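Long-range contacts in occlusion-derived virus envelope protein E66 (Autographa californica nucleopolyhedrovirus, PDB 3VSN), which cleaves non-sulfated chondroitin as a lyase of the virion envelope and is essential for oral infection of the insect host: residues A427-A432 / A586-P591; Q441-T446 / L456-G461. One frame throughout, in Å; residues are numbered along the deposited sequence.

Contact 1 of 2, residues A427-A432 / A586-P591; sequences AILVYA and ALFNYP
Side chains of A427, L429 and Y431 on strand 426-434 pack against F588 and Y590 of segment 586-591, a face-to-face contact between two beta-sheets with no hydrogen bond across it. The axes of the two short strand segments come within 8.5 Å and run nearly parallel, at 10°. At the buried end A427 CB sits 3.8 Å from F588 CZ, and I428 O comes close to CE1 of the same ring. L429, with CG anti to its N (chi1 176°), reaches across in a fork: CD1 lies against F588 CD1, while CD2 touches Y590 CD2 at 3.7 Å. This is sandwich packing: strand 426-434 belongs to one antiparallel sheet and strand 584-589 to another, and V593 of the following strand 592-597 also covers A427, L429 and F588. Beyond N589 the chain leaves the strand, and a cis peptide links Y590 to P591, whose CB lies over the rim of one face of the Y590 ring. Y431 turns its edge toward the Y590 ring in an offset edge-to-face pair, centroids 5.5 Å apart and planes at 81°. Y590 OH lies at the edge of the Y431 ring, 3.4 Å from CD2, and K443 makes cation-pi contacts with both tyrosines.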
# COMPACT_ATOMS: atom_id res chain seq x y z
N ALA A 427 -10.41 -9.30 13.11
CA ALA A 427 -9.34 -9.63 14.05
C ALA A 427 -8.20 -10.33 13.34
O ALA A 427 -8.41 -11.09 12.39
CB ALA A 427 -9.88 -10.51 15.17
N ILE A 428 -6.98 -10.08 13.81
CA ILE A 428 -5.80 -10.73 13.26
C ILE A 428 -4.91 -11.24 14.40
O ILE A 428 -4.66 -10.52 15.37
CB ILE A 428 -5.04 -9.82 12.26
CG1 ILE A 428 -3.81 -10.53 11.68
CG2 ILE A 428 -4.68 -8.47 12.88
CD1 ILE A 428 -3.27 -9.89 10.42
N LEU A 429 -4.48 -12.49 14.28
CA LEU A 429 -3.71 -13.18 15.30
C LEU A 429 -2.39 -13.61 14.69
O LEU A 429 -2.37 -14.41 13.75
CB LEU A 429 -4.48 -14.40 15.82
CG LEU A 429 -3.79 -15.31 16.84
CD1 LEU A 429 -3.40 -14.55 18.09
CD2 LEU A 429 -4.69 -16.49 17.17
N VAL A 430 -1.29 -13.07 15.21
CA VAL A 430 0.04 -13.28 14.64
C VAL A 430 0.96 -13.94 15.66
O VAL A 430 1.04 -13.49 16.81
CB VAL A 430 0.68 -11.96 14.17
CG1 VAL A 430 2.08 -12.20 13.60
CG2 VAL A 430 -0.20 -11.24 13.15
N TYR A 431 1.64 -14.99 15.23
CA TYR A 431 2.74 -15.59 15.99
C TYR A 431 3.95 -15.44 15.10
O TYR A 431 3.99 -15.97 13.98
CB TYR A 431 2.44 -17.07 16.27
CG TYR A 431 3.52 -17.85 17.02
CD1 TYR A 431 4.43 -17.22 17.88
CD2 TYR A 431 3.59 -19.24 16.90
CE1 TYR A 431 5.40 -17.95 18.56
CE2 TYR A 431 4.54 -19.98 17.58
CZ TYR A 431 5.44 -19.33 18.41
OH TYR A 431 6.39 -20.07 19.08
N ALA A 432 4.94 -14.70 15.58
CA ALA A 432 6.11 -14.38 14.78
C ALA A 432 7.40 -14.46 15.59
O ALA A 432 7.39 -14.22 16.81
CB ALA A 432 5.96 -13.01 14.16
N ALA A 586 -14.95 -10.92 20.01
CA ALA A 586 -13.85 -11.62 19.37
C ALA A 586 -13.19 -12.58 20.34
O ALA A 586 -13.23 -12.37 21.55
CB ALA A 586 -12.83 -10.63 18.81
N LEU A 587 -12.60 -13.64 19.80
CA LEU A 587 -11.86 -14.58 20.61
C LEU A 587 -10.53 -14.88 19.96
O LEU A 587 -10.47 -15.25 18.78
CB LEU A 587 -12.64 -15.88 20.81
CG LEU A 587 -11.97 -16.88 21.76
CD1 LEU A 587 -12.03 -16.39 23.20
CD2 LEU A 587 -12.62 -18.25 21.64
N PHE A 588 -9.47 -14.71 20.74
CA PHE A 588 -8.14 -15.13 20.33
C PHE A 588 -7.81 -16.34 21.18
O PHE A 588 -7.76 -16.24 22.40
CB PHE A 588 -7.12 -14.00 20.56
CG PHE A 588 -7.45 -12.72 19.85
CD1 PHE A 588 -6.97 -12.49 18.56
CD2 PHE A 588 -8.22 -11.73 20.46
CE1 PHE A 588 -7.27 -11.30 17.89
CE2 PHE A 588 -8.52 -10.54 19.80
CZ PHE A 588 -8.04 -10.33 18.51
N ASN A 589 -7.63 -17.49 20.55
CA ASN A 589 -7.25 -18.70 21.28
C ASN A 589 -6.29 -19.50 20.42
O ASN A 589 -6.67 -20.51 19.82
CB ASN A 589 -8.47 -19.54 21.68
CG ASN A 589 -8.11 -20.67 22.64
OD1 ASN A 589 -7.17 -20.56 23.42
ND2 ASN A 589 -8.87 -21.76 22.58
N TYR A 590 -5.06 -19.02 20.35
CA TYR A 590 -4.07 -19.57 19.43
C TYR A 590 -4.12 -21.10 19.35
O TYR A 590 -4.04 -21.76 20.39
CB TYR A 590 -2.65 -19.09 19.78
CG TYR A 590 -1.73 -19.36 18.64
CD1 TYR A 590 -1.06 -20.58 18.53
CD2 TYR A 590 -1.59 -18.44 17.61
CE1 TYR A 590 -0.24 -20.85 17.45
CE2 TYR A 590 -0.78 -18.70 16.52
CZ TYR A 590 -0.10 -19.91 16.45
OH TYR A 590 0.70 -20.16 15.38
N PRO A 591 -4.21 -21.67 18.13
CA PRO A 591 -4.07 -21.05 16.80
C PRO A 591 -5.33 -20.42 16.20
O PRO A 591 -5.27 -19.86 15.10
CB PRO A 591 -3.61 -22.23 15.94
CG PRO A 591 -4.30 -23.40 16.55
CD PRO A 591 -4.35 -23.14 18.03

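Contact 2 of 2, residues Q441-T446 / L456-G461; sequences QFKSCT and LYYNIG
Q441 opens the pairing of strands 440-449 and 452-461, a beta hairpin in an antiparallel sheet, by exchanging two backbone hydrogen bonds with G461. Its side-chain OE1 accepts a bond from a water that also donates to N459 O, tying the amide to the backbone opposite. The register slips by one residue between Q441 and K443, a beta bulge; N459 and I460 both face A550 on the next strand, forming a G1 bulge. F442 offers a ring face to Y457: Y457 CE1 stands over the centre of the F442 ring, 3.7 Å above its plane, and the two rings meet edge to face at 68°. K443 N gives its hydrogen to Y458 O nearly in line with the carbonyl, and K443 O accepts from Y458 N. On the opposite face of the sheet from Y457, Y458, its CG between the backbone N and the carbonyl carbon (chi1 67°), folds its ring back over K443, placing K443 CB over the ring face, 3.5 Å from the centroid, in a CH-pi contact. The lysine chain then bends at chi2 and again at chi4, and NZ forms a salt bridge with E574, whose OE2 also bonds Y458 OH; a second water joins NZ to N459 ND2. S444 CB and OG pack against Y457 CE1, while OG is hydrogen-bonded to Q455 and R366. C445 forms the last hydrogen-bonded pair, with L456, its N 2.8 Å from L456 O. C445 SG meets the Y458 ring at its edge, 3.8 Å from CE1.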
# COMPACT_ATOMS: atom_id res chain seq x y z
N GLN A 441 10.25 -12.30 19.42
CA GLN A 441 9.06 -13.10 19.16
C GLN A 441 7.88 -12.49 19.90
O GLN A 441 8.06 -11.77 20.89
CB GLN A 441 9.28 -14.55 19.60
CG GLN A 441 9.48 -14.74 21.09
CD GLN A 441 9.53 -16.20 21.49
OE1 GLN A 441 8.51 -16.88 21.49
NE2 GLN A 441 10.71 -16.68 21.84
N PHE A 442 6.68 -12.76 19.40
CA PHE A 442 5.46 -12.36 20.10
C PHE A 442 4.23 -13.11 19.60
O PHE A 442 4.23 -13.69 18.51
CB PHE A 442 5.22 -10.84 20.03
CG PHE A 442 5.20 -10.27 18.62
CD1 PHE A 442 4.14 -10.53 17.76
CD2 PHE A 442 6.23 -9.44 18.18
CE1 PHE A 442 4.12 -9.99 16.48
CE2 PHE A 442 6.21 -8.89 16.90
CZ PHE A 442 5.15 -9.17 16.05
N LYS A 443 3.19 -13.10 20.42
CA LYS A 443 1.84 -13.38 19.96
C LYS A 443 1.12 -12.03 19.93
O LYS A 443 1.16 -11.29 20.91
CB LYS A 443 1.13 -14.36 20.89
CG LYS A 443 1.70 -15.78 20.88
CD LYS A 443 0.91 -16.70 19.96
CE LYS A 443 1.55 -18.08 19.83
NZ LYS A 443 1.52 -18.90 21.07
N SER A 444 0.49 -11.71 18.80
CA SER A 444 -0.13 -10.41 18.61
C SER A 444 -1.60 -10.58 18.28
O SER A 444 -1.95 -11.31 17.35
CB SER A 444 0.59 -9.64 17.49
OG SER A 444 -0.09 -8.43 17.18
N CYS A 445 -2.46 -9.89 19.04
CA CYS A 445 -3.90 -9.93 18.85
C CYS A 445 -4.39 -8.53 18.53
O CYS A 445 -4.26 -7.63 19.36
CB CYS A 445 -4.59 -10.41 20.13
SG CYS A 445 -4.04 -12.00 20.79
N THR A 446 -4.95 -8.34 17.34
CA THR A 446 -5.50 -7.03 16.97
C THR A 446 -6.96 -7.16 16.58
O THR A 446 -7.32 -8.09 15.87
CB THR A 446 -4.72 -6.39 15.80
OG1 THR A 446 -3.32 -6.61 15.97
CG2 THR A 446 -5.00 -4.89 15.72
N LEU A 456 -3.32 -6.48 21.80
CA LEU A 456 -2.67 -7.20 22.88
C LEU A 456 -1.44 -7.93 22.33
O LEU A 456 -1.55 -8.70 21.39
CB LEU A 456 -3.63 -8.21 23.53
CG LEU A 456 -3.02 -9.26 24.48
CD1 LEU A 456 -2.45 -8.62 25.74
CD2 LEU A 456 -4.03 -10.34 24.84
N TYR A 457 -0.28 -7.66 22.92
CA TYR A 457 0.88 -8.51 22.71
C TYR A 457 1.07 -9.32 23.97
O TYR A 457 1.01 -8.78 25.07
CB TYR A 457 2.15 -7.68 22.51
CG TYR A 457 2.36 -7.00 21.17
CD1 TYR A 457 2.65 -7.74 20.01
CD2 TYR A 457 2.35 -5.62 21.08
CE1 TYR A 457 2.89 -7.09 18.80
CE2 TYR A 457 2.58 -4.97 19.88
CZ TYR A 457 2.85 -5.71 18.75
OH TYR A 457 3.08 -5.04 17.55
N TYR A 458 1.29 -10.62 23.81
CA TYR A 458 1.73 -11.45 24.94
C TYR A 458 2.83 -12.40 24.48
O TYR A 458 3.07 -12.56 23.28
CB TYR A 458 0.55 -12.19 25.58
CG TYR A 458 -0.08 -13.26 24.71
CD1 TYR A 458 -1.15 -12.96 23.87
CD2 TYR A 458 0.37 -14.58 24.76
CE1 TYR A 458 -1.75 -13.94 23.08
CE2 TYR A 458 -0.22 -15.56 23.98
CZ TYR A 458 -1.27 -15.24 23.14
OH TYR A 458 -1.85 -16.22 22.36
N ASN A 459 3.50 -13.02 25.45
CA ASN A 459 4.68 -13.86 25.18
C ASN A 459 5.73 -13.13 24.32
O ASN A 459 6.33 -13.74 23.43
CB ASN A 459 4.28 -15.20 24.54
CG ASN A 459 3.50 -16.09 25.49
OD1 ASN A 459 3.32 -15.78 26.66
ND2 ASN A 459 3.04 -17.22 24.98
N ILE A 460 5.91 -11.84 24.59
CA ILE A 460 6.98 -11.06 23.96
C ILE A 460 8.31 -11.57 24.51
O ILE A 460 8.51 -11.62 25.73
CB ILE A 460 6.87 -9.55 24.27
CG1 ILE A 460 5.55 -8.97 23.73
CG2 ILE A 460 8.06 -8.79 23.69
CD1 ILE A 460 5.25 -7.58 24.27
N GLY A 461 9.21 -11.95 23.61
CA GLY A 461 10.52 -12.44 24.00
C GLY A 461 11.63 -11.96 23.10
O GLY A 461 11.39 -11.61 21.94
O HOH W 1 5.93 -15.74 21.49
O HOH W 2 4.08 -17.77 22.31

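In the fold
The centres of contacts 1 and 2 lie about 9 Å apart, and both contacts involve the seven-stranded antiparallel sheet that includes strands 426-434, 440-449 and 452-461, consecutive in the chain and adjacent in the sheet. Contact 2 is made within this sheet; contact 1 joins it to the sheet of strand 584-589. In sequence, the hairpin of contact 2 lies wholly between the two segments of contact 1. Probable backbone hydrogen bonds, V430 O to S444 N (2.7 Å) and I428 N to T446 O (2.9 Å), connect the two contacts directly. Both lie in the beta-sandwich region, away from the catalytic residues.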